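Local coordinates for cellulose-binding protein (Saccharophagus degradans, PDB 2YHG) that probably binds polysaccharide and may hydrolyse glycosyl compounds, this chain being the C-terminal part of the longer protein, with a nucleoside hydrolase-like and a beta domain, at residues Ile109-Gln114 with Asp127-Asn132; Arg30-Thr35 with Gly61-Thr66; Val357-Ser362 with Ala399-Pro404. One frame throughout, in Å; residues are numbered along the deposited sequence.

How the contacts relate
Contacts 1 and 2 belong to the nucleoside hydrolase-like domain and touch each other, with centres about 8 Å apart, because strands 58-64 and 110-112 are neighbours in one parallel sheet. Contact 2 is wholly buried and joins two inner strands close to a calcium ion; contact 1 lies at the sheet's edge, partly open, where a helix starts against an outermost strand. Contact 3, its centre about 41 Å from that of contact 2 and on the opposite side of the chain's centre, is an antiparallel strand pair in the C-terminal domain. The chemistry follows: a capping serine in contact 1, a backbone ladder with methyl packing in contact 2, and in contact 3 an apolar face backed by a polar, hydrated one.

Contact 1 (Ile109-Gln114 with Asp127-Asn132); sequences INVMGQ and DSAGSN
S128 and Q114 meet where the capping box at the start of helix 129-139 is set against the end of strand 110-112, the edge strand of the parallel sheet in the nucleoside hydrolase-like domain, and the loop that follows it. A chi1 of 61° sets S128 OG between its own backbone N and carbonyl carbon. There it donates to Q114 OE1 at 2.7 Å from OG, reaching the amide oxygen from a position tilted off the carbonyl plane, and it accepts from S131 N, the capping bond. In return S128 N donates to S131 OG over 2.9 Å in an almost straight bond, completing the box. Q114 bends back at chi2 (-46°) to bring its amide to the cap, while its NE2 is held by the carbonyls of D121 and K126, so both ends of the amide are engaged and its rotation is fixed. Beyond the cap, V111 points at the first turn of the helix: its CB lies 3.8 Å from A129 CB, and its CG2 branch rests over the backbone of G130. M112 joins in through its backbone alone, as its side chain leads off toward T73 and T76. Its carbonyl meets the first turn directly, G130 N donating to M112 O across 2.8 Å with a bent N-H...O angle of 142°.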
ATOM      1  N   ILE A 109       9.576  -0.203  17.005  1.00  9.45           N
ATOM      2  CA  ILE A 109       8.176  -0.200  16.568  1.00  8.74           C
ATOM      3  C   ILE A 109       7.628  -1.622  16.342  1.00  8.04           C
ATOM      4  O   ILE A 109       6.513  -1.779  15.850  1.00  8.63           O
ATOM      5  CB  ILE A 109       7.956   0.692  15.336  1.00  9.65           C
ATOM      6  CG1 ILE A 109       8.755   0.208  14.129  1.00 11.29           C
ATOM      7  CG2 ILE A 109       8.283   2.133  15.678  1.00 12.60           C
ATOM      8  CD1 ILE A 109       8.269   0.742  12.783  1.00 12.52           C
ATOM      9  N   ASN A 110       8.384  -2.619  16.800  1.00  8.34           N
ATOM     10  CA  ASN A 110       8.012  -4.027  16.792  1.00  8.06           C
ATOM     11  C   ASN A 110       7.384  -4.331  18.131  1.00  8.26           C
ATOM     12  O   ASN A 110       8.097  -4.568  19.129  1.00  8.66           O
ATOM     13  CB  ASN A 110       9.295  -4.833  16.561  1.00  8.41           C
ATOM     14  CG  ASN A 110       9.131  -6.312  16.805  1.00  8.16           C
ATOM     15  OD1 ASN A 110       8.012  -6.828  16.895  1.00  9.11           O
ATOM     16  ND2 ASN A 110      10.257  -7.011  16.941  1.00  9.43           N
ATOM     17  N   VAL A 111       6.051  -4.362  18.183  1.00  7.69           N
ATOM     18  CA  VAL A 111       5.327  -4.443  19.436  1.00  8.01           C
ATOM     19  C   VAL A 111       4.121  -5.364  19.325  1.00  7.24           C
ATOM     20  O   VAL A 111       3.658  -5.641  18.210  1.00  7.64           O
ATOM     21  CB  VAL A 111       4.891  -3.044  19.965  1.00  8.77           C
ATOM     22  CG1 VAL A 111       6.104  -2.101  20.120  1.00 10.75           C
ATOM     23  CG2 VAL A 111       3.819  -2.399  19.064  1.00  9.39           C
ATOM     24  N   MET A 112       3.592  -5.764  20.477  1.00  7.12           N
ATOM     25  CA  MET A 112       2.374  -6.524  20.546  1.00  7.15           C
ATOM     26  C   MET A 112       1.150  -5.640  20.466  1.00  6.88           C
ATOM     27  O   MET A 112       1.067  -4.625  21.151  1.00  7.74           O
ATOM     28  CB  MET A 112       2.323  -7.302  21.841  1.00  7.91           C
ATOM     29  CG  MET A 112       3.370  -8.391  21.971  1.00  8.10           C
ATOM     30  SD  MET A 112       3.260  -9.721  20.770  1.00  9.01           S
ATOM     31  CE  MET A 112       1.700 -10.461  21.191  1.00 11.60           C
ATOM     32  N   GLY A 113       0.159  -6.088  19.722  1.00  6.96           N
ATOM     33  CA  GLY A 113      -1.187  -5.549  19.717  1.00  6.87           C
ATOM     34  C   GLY A 113      -2.108  -6.380  20.573  1.00  6.44           C
ATOM     35  O   GLY A 113      -1.700  -6.973  21.573  1.00  7.54           O
ATOM     36  N   GLN A 114      -3.378  -6.454  20.181  1.00  6.44           N
ATOM     37  CA  GLN A 114      -4.327  -7.241  20.988  1.00  6.58           C
ATOM     38  C   GLN A 114      -3.912  -8.712  20.925  1.00  6.40           C
ATOM     39  O   GLN A 114      -3.582  -9.240  19.843  1.00  6.92           O
ATOM     40  CB  GLN A 114      -5.756  -7.109  20.493  1.00  6.56           C
ATOM     41  CG  GLN A 114      -6.256  -5.676  20.320  1.00  7.16           C
ATOM     42  CD  GLN A 114      -5.914  -4.781  21.494  1.00  7.16           C
ATOM     43  OE1 GLN A 114      -5.013  -3.952  21.413  1.00  8.02           O
ATOM     44  NE2 GLN A 114      -6.612  -4.944  22.591  1.00  7.99           N
ATOM     45  N   ASP A 127      -5.868  -2.072  26.667  1.00  8.77           N
ATOM     46  CA  ASP A 127      -4.874  -1.411  25.825  1.00  8.07           C
ATOM     47  C   ASP A 127      -3.674  -2.326  25.576  1.00  8.34           C
ATOM     48  O   ASP A 127      -3.269  -3.107  26.473  1.00  9.81           O
ATOM     49  CB  ASP A 127      -4.328  -0.158  26.496  1.00  9.71           C
ATOM     50  CG  ASP A 127      -5.310   0.973  26.586  1.00 11.01           C
ATOM     51  OD1 ASP A 127      -6.291   1.060  25.815  1.00 10.86           O
ATOM     52  OD2 ASP A 127      -4.998   1.906  27.402  1.00 14.72           O
ATOM     53  N   SER A 128      -3.061  -2.180  24.413  1.00  7.79           N
ATOM     54  CA  SER A 128      -1.817  -2.822  24.105  1.00  7.76           C
ATOM     55  C   SER A 128      -0.767  -1.805  23.722  1.00  7.99           C
ATOM     56  O   SER A 128      -1.067  -0.641  23.405  1.00  8.52           O
ATOM     57  CB  SER A 128      -2.000  -3.845  22.976  1.00  7.89           C
ATOM     58  OG  SER A 128      -2.455  -3.216  21.787  1.00  7.28           O
ATOM     59  N   ALA A 129       0.486  -2.255  23.655  1.00  7.98           N
ATOM     60  CA  ALA A 129       1.530  -1.413  23.086  1.00  8.61           C
ATOM     61  C   ALA A 129       1.132  -0.958  21.691  1.00  8.08           C
ATOM     62  O   ALA A 129       1.316   0.198  21.322  1.00  8.43           O
ATOM     63  CB  ALA A 129       2.863  -2.119  23.095  1.00  9.26           C
ATOM     64  N   GLY A 130       0.573  -1.868  20.907  1.00  7.09           N
ATOM     65  CA  GLY A 130       0.195  -1.534  19.547  1.00  7.31           C
ATOM     66  C   GLY A 130      -0.954  -0.555  19.442  1.00  6.80           C
ATOM     67  O   GLY A 130      -0.931   0.351  18.614  1.00  7.59           O
ATOM     68  N   SER A 131      -1.980  -0.699  20.284  1.00  6.80           N
ATOM     69  CA  SER A 131      -3.088   0.222  20.217  1.00  7.26           C
ATOM     70  C   SER A 131      -2.626   1.612  20.624  1.00  7.27           C
ATOM     71  O   SER A 131      -2.989   2.596  20.007  1.00  7.82           O
ATOM     72  CB  SER A 131      -4.301  -0.278  21.020  1.00  7.61           C
ATOM     73  OG  SER A 131      -4.064  -0.352  22.405  1.00  7.93           O
ATOM     74  N   ASN A 132      -1.824   1.678  21.675  1.00  7.60           N
ATOM     75  CA  ASN A 132      -1.298   2.976  22.083  1.00  8.03           C
ATOM     76  C   ASN A 132      -0.382   3.557  21.012  1.00  8.34           C
ATOM     77  O   ASN A 132      -0.367   4.790  20.847  1.00  8.91           O
ATOM     78  CB  ASN A 132      -0.539   2.859  23.411  1.00  9.82           C
ATOM     79  CG  ASN A 132      -1.443   2.697  24.600  1.00 10.70           C
ATOM     80  OD1 ASN A 132      -2.641   2.997  24.540  1.00 11.77           O
ATOM     81  ND2 ASN A 132      -0.877   2.222  25.703  1.00 12.98           N
TER

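Contact 2 (Arg30-Thr35 with Gly61-Thr66); sequences RVIHTT and GIITTT
The beta-alpha-beta unit of strand 30-35, helix 42-52 and strand 58-64 brings two parallel strands side by side within the six-stranded parallel sheet of the nucleoside hydrolase-like domain. The axes of their short segments approach to 4.8 Å and are 13° from parallel. Four backbone bonds form the ladder: H33 takes G61 O through its N and offers its O to I63 N, and T35 likewise takes I63 O and offers its O to T65 N. The N-H of G61, although buried, has no partner.

On the face of I32, T34 and I63, where I32 and I63 pack against helix 129-139, the contact is aliphatic. The CG2 branch of I32 meets the CD1 end of I63 at 3.6 Å as the two side chains cross. T34 lies beside I63 and points the same way, its CG2 being 4.0 Å from I63 CB. With chi1 at 81°, T34 turns that methyl to I63 and leaves OG1 to bond with the carbonyl of T149 on the next strand. T65 crosses T34 from the loop, bringing CG2 to 3.8 Å from T34 CB; its hydroxyl bonds to the carbonyl of Q114 and to the hydroxyl of T156.

H33 and T35 occupy the other face, toward the calcium site of D36, D43, W151 and D244. The imidazole of H33 is gripped at both nitrogens, by T149 OG1 at ND1 and Q50 OE1 at NE2, and its ring meets that of W151. T35 OG1 bonds to the calcium ligand D43 and so probably positions that carboxylate. This hydroxyl stands anti to the backbone N (chi1 165°), a rotation that sets T35 CG2 against the neighbouring strand, 3.4 Å from I63 O.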
ATOM      1  N   ARG A  30       2.600   7.333   5.413  1.00  8.87           N
ATOM      2  CA  ARG A  30       2.763   6.798   6.760  1.00  8.99           C
ATOM      3  C   ARG A  30       1.919   5.546   6.888  1.00  8.79           C
ATOM      4  O   ARG A  30       0.707   5.597   6.660  1.00  9.02           O
ATOM      5  CB  ARG A  30       2.293   7.828   7.775  1.00  8.60           C
ATOM      6  CG  ARG A  30       3.033   9.178   7.717  1.00  9.53           C
ATOM      7  CD  ARG A  30       2.425  10.188   8.658  1.00  9.91           C
ATOM      8  NE  ARG A  30       2.547   9.753  10.043  1.00 10.23           N
ATOM      9  CZ  ARG A  30       1.837  10.254  11.044  1.00 10.87           C
ATOM     10  NH1 ARG A  30       0.878  11.162  10.804  1.00 13.24           N
ATOM     11  NH2 ARG A  30       2.056   9.841  12.268  1.00 12.81           N
ATOM     12  N   VAL A  31       2.526   4.472   7.360  1.00  8.10           N
ATOM     13  CA  VAL A  31       1.822   3.192   7.429  0.50  7.78           C
ATOM     14  C   VAL A  31       2.200   2.444   8.699  1.00  8.10           C
ATOM     15  O   VAL A  31       3.378   2.386   9.087  1.00  8.70           O
ATOM     16  CB  VAL A  31       2.119   2.315   6.195  0.50  9.02           C
ATOM     17  CG1 VAL A  31       1.238   1.045   6.221  0.50 10.05           C
ATOM     18  CG2 VAL A  31       1.886   3.052   4.904  0.50  9.66           C
ATOM     19  N   ILE A  32       1.190   1.832   9.332  1.00  7.05           N
ATOM     20  CA  ILE A  32       1.339   0.951  10.452  1.00  7.33           C
ATOM     21  C   ILE A  32       0.665  -0.363  10.037  1.00  6.79           C
ATOM     22  O   ILE A  32      -0.496  -0.352   9.634  1.00  7.72           O
ATOM     23  CB  ILE A  32       0.618   1.534  11.678  1.00  7.33           C
ATOM     24  CG1 ILE A  32       1.323   2.808  12.148  1.00  8.88           C
ATOM     25  CG2 ILE A  32       0.480   0.495  12.784  1.00  8.39           C
ATOM     26  CD1 ILE A  32       0.507   3.623  13.133  1.00 10.21           C
ATOM     27  N   HIS A  33       1.355  -1.485  10.227  1.00  6.11           N
ATOM     28  CA  HIS A  33       0.790  -2.795   9.934  1.00  6.36           C
ATOM     29  C   HIS A  33       0.468  -3.524  11.206  1.00  6.31           C
ATOM     30  O   HIS A  33       1.260  -3.560  12.146  1.00  7.31           O
ATOM     31  CB  HIS A  33       1.735  -3.629   9.108  1.00  6.66           C
ATOM     32  CG  HIS A  33       2.028  -3.027   7.796  1.00  6.51           C
ATOM     33  ND1 HIS A  33       1.020  -2.703   6.915  1.00  7.87           N
ATOM     34  CD2 HIS A  33       3.205  -2.717   7.197  1.00  7.19           C
ATOM     35  CE1 HIS A  33       1.592  -2.226   5.820  1.00  7.94           C
ATOM     36  NE2 HIS A  33       2.909  -2.204   5.967  1.00  8.29           N
ATOM     37  N   THR A  34      -0.700  -4.167  11.216  1.00  5.98           N
ATOM     38  CA  THR A  34      -1.033  -5.152  12.238  1.00  5.80           C
ATOM     39  C   THR A  34      -1.168  -6.500  11.560  1.00  5.99           C
ATOM     40  O   THR A  34      -1.712  -6.586  10.452  1.00  6.71           O
ATOM     41  CB  THR A  34      -2.293  -4.766  13.053  1.00  5.87           C
ATOM     42  OG1 THR A  34      -3.528  -5.097  12.363  1.00  6.54           O
ATOM     43  CG2 THR A  34      -2.316  -3.288  13.427  1.00  7.53           C
ATOM     44  N   THR A  35      -0.599  -7.543  12.157  1.00  6.92           N
ATOM     45  CA  THR A  35      -0.439  -8.820  11.458  1.00  7.64           C
ATOM     46  C   THR A  35      -0.607  -9.984  12.426  1.00  8.20           C
ATOM     47  O   THR A  35      -0.006  -9.993  13.532  1.00  8.31           O
ATOM     48  CB  THR A  35       0.935  -8.913  10.732  1.00  7.71           C
ATOM     49  OG1 THR A  35       1.185 -10.276  10.368  1.00  9.18           O
ATOM     50  CG2 THR A  35       2.113  -8.448  11.606  1.00  9.50           C
ATOM     51  N   GLY A  61       4.805   1.276  12.504  1.00  8.12           N
ATOM     52  CA  GLY A  61       4.503   0.192  13.424  1.00  7.74           C
ATOM     53  C   GLY A  61       4.478  -1.148  12.735  1.00  7.17           C
ATOM     54  O   GLY A  61       4.011  -1.246  11.614  1.00  7.31           O
ATOM     55  N   ILE A  62       4.966  -2.154  13.435  1.00  7.17           N
ATOM     56  CA  ILE A  62       4.845  -3.547  13.044  1.00  7.33           C
ATOM     57  C   ILE A  62       4.269  -4.269  14.244  1.00  7.07           C
ATOM     58  O   ILE A  62       4.980  -4.521  15.216  1.00  7.54           O
ATOM     59  CB  ILE A  62       6.188  -4.176  12.604  1.00  8.07           C
ATOM     60  CG1 ILE A  62       6.896  -3.353  11.531  1.00  9.20           C
ATOM     61  CG2 ILE A  62       5.947  -5.634  12.175  1.00  8.98           C
ATOM     62  CD1 ILE A  62       8.343  -3.731  11.343  1.00 11.23           C
ATOM     63  N   ILE A  63       2.964  -4.532  14.210  1.00  6.22           N
ATOM     64  CA  ILE A  63       2.235  -4.930  15.393  1.00  6.57           C
ATOM     65  C   ILE A  63       1.750  -6.366  15.261  1.00  6.45           C
ATOM     66  O   ILE A  63       1.006  -6.673  14.349  1.00  7.16           O
ATOM     67  CB  ILE A  63       1.015  -3.982  15.600  1.00  6.22           C
ATOM     68  CG1 ILE A  63       1.497  -2.560  15.906  1.00  7.59           C
ATOM     69  CG2 ILE A  63       0.110  -4.511  16.714  1.00  8.45           C
ATOM     70  CD1 ILE A  63       0.423  -1.501  15.829  1.00  7.89           C
ATOM     71  N   THR A  64       2.184  -7.233  16.171  1.00  6.32           N
ATOM     72  CA  THR A  64       1.776  -8.623  16.164  1.00  6.45           C
ATOM     73  C   THR A  64       0.467  -8.778  16.941  1.00  5.98           C
ATOM     74  O   THR A  64       0.354  -8.357  18.089  1.00  6.65           O
ATOM     75  CB  THR A  64       2.881  -9.485  16.822  1.00  7.12           C
ATOM     76  OG1 THR A  64       4.033  -9.505  15.976  1.00  7.29           O
ATOM     77  CG2 THR A  64       2.410 -10.928  17.032  1.00  8.15           C
ATOM     78  N   THR A  65      -0.521  -9.412  16.309  1.00  6.12           N
ATOM     79  CA  THR A  65      -1.871  -9.493  16.859  1.00  6.26           C
ATOM     80  C   THR A  65      -2.576 -10.739  16.308  1.00  6.00           C
ATOM     81  O   THR A  65      -1.933 -11.734  15.943  1.00  6.58           O
ATOM     82  CB  THR A  65      -2.620  -8.167  16.611  1.00  6.28           C
ATOM     83  OG1 THR A  65      -3.866  -8.121  17.305  1.00  6.54           O
ATOM     84  CG2 THR A  65      -2.818  -7.867  15.173  1.00  6.95           C
ATOM     85  N   THR A  66      -3.903 -10.714  16.330  1.00  5.95           N
ATOM     86  CA  THR A  66      -4.757 -11.861  16.097  1.00  6.05           C
ATOM     87  C   THR A  66      -5.629 -11.644  14.869  1.00  5.45           C
ATOM     88  O   THR A  66      -5.684 -10.586  14.253  1.00  6.35           O
ATOM     89  CB  THR A  66      -5.653 -12.057  17.330  1.00  6.64           C
ATOM     90  OG1 THR A  66      -6.405 -10.855  17.460  1.00  6.55           O
ATOM     91  CG2 THR A  66      -4.840 -12.379  18.595  1.00  7.09           C
TER

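Contact 3 (Val357-Ser362 with Ala399-Pro404); sequences VSLDAS and ANVQIP
Strands 357-360 and 399-402 run antiparallel at 150°, with V357-V401 and L359-A399 as hydrogen-bonded pairs and S358-N400 as the non-hydrogen-bonded pair between them. Four N-H...O bonds join them; the one from V401 N to V357 O is nearly straight (178° at the hydrogen). Their three-stranded sheet packs face to face on the four-stranded one, a beta-sandwich arrangement in the C-terminal domain, with V357, L359, A399 and V401 on the inward side. There L359 and V401 cross, CD1 of L359 3.7 Å from CG2 of V401, and both touch I414. With CG1 anti to the backbone N (chi1 178°), V357 is left with CG2 beside that N, leaning onto I403 CG1 at 3.9 Å, and I403 continues to I434 and V436.

The reverse face carries S358 and N400, each with a second conformer, so the polar contacts here are less certain. In the conformers described, N400 OD1 lies over the neighbouring strand, 3.3 Å from S358 CA and 3.4 Å from its CB, and a water 2.7 Å from S358 OG donates to A399 O over 2.8 Å, giving that carbonyl a second donor besides L359 N. Past the pairing, D360 OD1 accepts from S362 N, an Asx turn, and takes S362 OG on its syn lone pair. One face thus buries aliphatic branches between two sheets; the other relies on polar groups and water, as suits a side open to solvent.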
ATOM      1  N   VAL A 357      -3.285  19.414 -24.518  1.00  7.28           N
ATOM      2  CA  VAL A 357      -2.322  19.540 -23.430  1.00  7.19           C
ATOM      3  C   VAL A 357      -1.064  18.735 -23.734  1.00  7.22           C
ATOM      4  O   VAL A 357      -1.101  17.502 -23.802  1.00  8.41           O
ATOM      5  CB  VAL A 357      -2.915  19.074 -22.071  1.00  8.21           C
ATOM      6  CG1 VAL A 357      -1.874  19.165 -20.972  1.00  8.90           C
ATOM      7  CG2 VAL A 357      -4.169  19.897 -21.743  1.00  8.91           C
ATOM      8  N   SER A 358       0.053  19.420 -23.879  1.00  7.65           N
ATOM      9  CA  SER A 358       1.346  18.786 -24.042  0.50  8.29           C
ATOM     10  C   SER A 358       1.835  18.213 -22.705  1.00  7.96           C
ATOM     11  O   SER A 358       1.834  18.925 -21.697  1.00  8.69           O
ATOM     12  CB  SER A 358       2.335  19.830 -24.571  0.50 10.69           C
ATOM     13  OG  SER A 358       3.670  19.417 -24.415  0.50 12.51           O
ATOM     14  N   LEU A 359       2.241  16.951 -22.697  1.00  7.76           N
ATOM     15  CA  LEU A 359       2.840  16.333 -21.510  1.00  8.96           C
ATOM     16  C   LEU A 359       4.173  15.745 -21.943  1.00  9.18           C
ATOM     17  O   LEU A 359       4.222  14.839 -22.754  1.00  9.97           O
ATOM     18  CB  LEU A 359       1.933  15.250 -20.926  1.00  9.52           C
ATOM     19  CG  LEU A 359       0.555  15.697 -20.424  1.00  9.53           C
ATOM     20  CD1 LEU A 359      -0.281  14.476 -20.013  1.00 10.98           C
ATOM     21  CD2 LEU A 359       0.637  16.713 -19.313  1.00 10.52           C
ATOM     22  N   ASP A 360       5.242  16.328 -21.431  1.00 10.53           N
ATOM     23  CA  ASP A 360       6.579  16.036 -21.907  1.00 11.72           C
ATOM     24  C   ASP A 360       7.405  15.441 -20.776  1.00  9.60           C
ATOM     25  O   ASP A 360       7.660  16.119 -19.793  1.00 11.00           O
ATOM     26  CB  ASP A 360       7.218  17.346 -22.408  1.00 13.35           C
ATOM     27  CG  ASP A 360       8.531  17.149 -23.073  1.00 16.50           C
ATOM     28  OD1 ASP A 360       9.065  16.020 -23.087  1.00 14.60           O
ATOM     29  OD2 ASP A 360       9.038  18.171 -23.584  1.00 23.10           O
ATOM     30  N   ALA A 361       7.769  14.171 -20.932  1.00 10.61           N
ATOM     31  CA  ALA A 361       8.546  13.460 -19.938  1.00 10.67           C
ATOM     32  C   ALA A 361      10.044  13.499 -20.216  1.00 12.36           C
ATOM     33  O   ALA A 361      10.809  12.785 -19.539  1.00 13.99           O
ATOM     34  CB  ALA A 361       8.063  12.009 -19.835  1.00 12.65           C
ATOM     35  N   SER A 362      10.492  14.311 -21.160  1.00 13.18           N
ATOM     36  CA  SER A 362      11.941  14.545 -21.307  1.00 14.67           C
ATOM     37  C   SER A 362      12.560  15.027 -19.942  1.00 11.86           C
ATOM     38  O   SER A 362      12.083  15.814 -19.225  1.00 16.05           O
ATOM     39  CB  SER A 362      12.153  15.596 -22.440  1.00 15.85           C
ATOM     40  OG  SER A 362      11.545  15.167 -23.603  1.00 17.67           O
ATOM     41  N   ALA A 399       4.245  13.745 -25.439  1.00 11.27           N
ATOM     42  CA  ALA A 399       2.893  13.358 -25.868  1.00 11.70           C
ATOM     43  C   ALA A 399       1.940  14.566 -25.843  1.00 10.26           C
ATOM     44  O   ALA A 399       2.216  15.596 -25.214  1.00 10.57           O
ATOM     45  CB  ALA A 399       2.344  12.200 -25.006  1.00 13.60           C
ATOM     46  N   ASN A 400       0.781  14.413 -26.481  1.00  9.50           N
ATOM     47  CA  ASN A 400      -0.223  15.489 -26.505  0.50  8.89           C
ATOM     48  C   ASN A 400      -1.583  14.892 -26.309  1.00  9.46           C
ATOM     49  O   ASN A 400      -1.994  13.999 -27.041  1.00 12.80           O
ATOM     50  CB  ASN A 400      -0.215  16.343 -27.792  0.50  8.67           C
ATOM     51  CG  ASN A 400       0.937  17.259 -27.851  0.50  6.77           C
ATOM     52  OD1 ASN A 400       0.920  18.356 -27.301  0.50  8.81           O
ATOM     53  ND2 ASN A 400       2.022  16.783 -28.452  0.50 10.46           N
ATOM     54  N   VAL A 401      -2.283  15.387 -25.299  1.00  8.88           N
ATOM     55  CA  VAL A 401      -3.597  14.901 -24.922  1.00  9.30           C
ATOM     56  C   VAL A 401      -4.660  15.821 -25.473  1.00  8.91           C
ATOM     57  O   VAL A 401      -4.652  17.022 -25.215  1.00  8.97           O
ATOM     58  CB  VAL A 401      -3.713  14.827 -23.382  1.00  9.58           C
ATOM     59  CG1 VAL A 401      -5.079  14.274 -23.010  1.00 11.54           C
ATOM     60  CG2 VAL A 401      -2.605  14.010 -22.789  1.00 11.44           C
ATOM     61  N   GLN A 402      -5.608  15.259 -26.215  1.00  9.89           N
ATOM     62  CA  GLN A 402      -6.740  16.017 -26.704  1.00 10.15           C
ATOM     63  C   GLN A 402      -7.852  15.977 -25.673  1.00  9.78           C
ATOM     64  O   GLN A 402      -8.434  14.915 -25.442  1.00 12.62           O
ATOM     65  CB  GLN A 402      -7.196  15.429 -28.036  1.00 12.32           C
ATOM     66  CG  GLN A 402      -6.242  15.725 -29.140  1.00 20.71           C
ATOM     67  CD  GLN A 402      -6.801  15.353 -30.485  0.50 15.28           C
ATOM     68  OE1 GLN A 402      -6.754  14.194 -30.862  0.50 33.68           O
ATOM     69  NE2 GLN A 402      -7.486  16.290 -31.136  0.50 41.06           N
ATOM     70  N   ILE A 403      -8.154  17.106 -25.061  1.00  8.76           N
ATOM     71  CA  ILE A 403      -9.221  17.183 -24.067  1.00  8.75           C
ATOM     72  C   ILE A 403     -10.530  17.364 -24.812  1.00  9.41           C
ATOM     73  O   ILE A 403     -10.731  18.358 -25.505  1.00 10.62           O
ATOM     74  CB  ILE A 403      -9.013  18.370 -23.129  1.00  9.03           C
ATOM     75  CG1 ILE A 403      -7.636  18.371 -22.495  1.00 10.16           C
ATOM     76  CG2 ILE A 403     -10.141  18.420 -22.096  1.00 10.25           C
ATOM     77  CD1 ILE A 403      -7.330  17.160 -21.646  1.00 12.23           C
ATOM     78  N   PRO A 404     -11.459  16.400 -24.722  1.00  9.47           N
ATOM     79  CA  PRO A 404     -12.695  16.521 -25.520  1.00 10.93           C
ATOM     80  C   PRO A 404     -13.455  17.789 -25.211  1.00 10.41           C
ATOM     81  O   PRO A 404     -13.547  18.232 -24.077  1.00 10.17           O
ATOM     82  CB  PRO A 404     -13.477  15.261 -25.134  1.00 11.62           C
ATOM     83  CG  PRO A 404     -12.377  14.266 -24.815  1.00 12.73           C
ATOM     84  CD  PRO A 404     -11.381  15.097 -24.032  1.00 10.65           C
TER
HETATM   85  O   HOH W   1       4.475  17.175 -25.598  1.00 18.62           O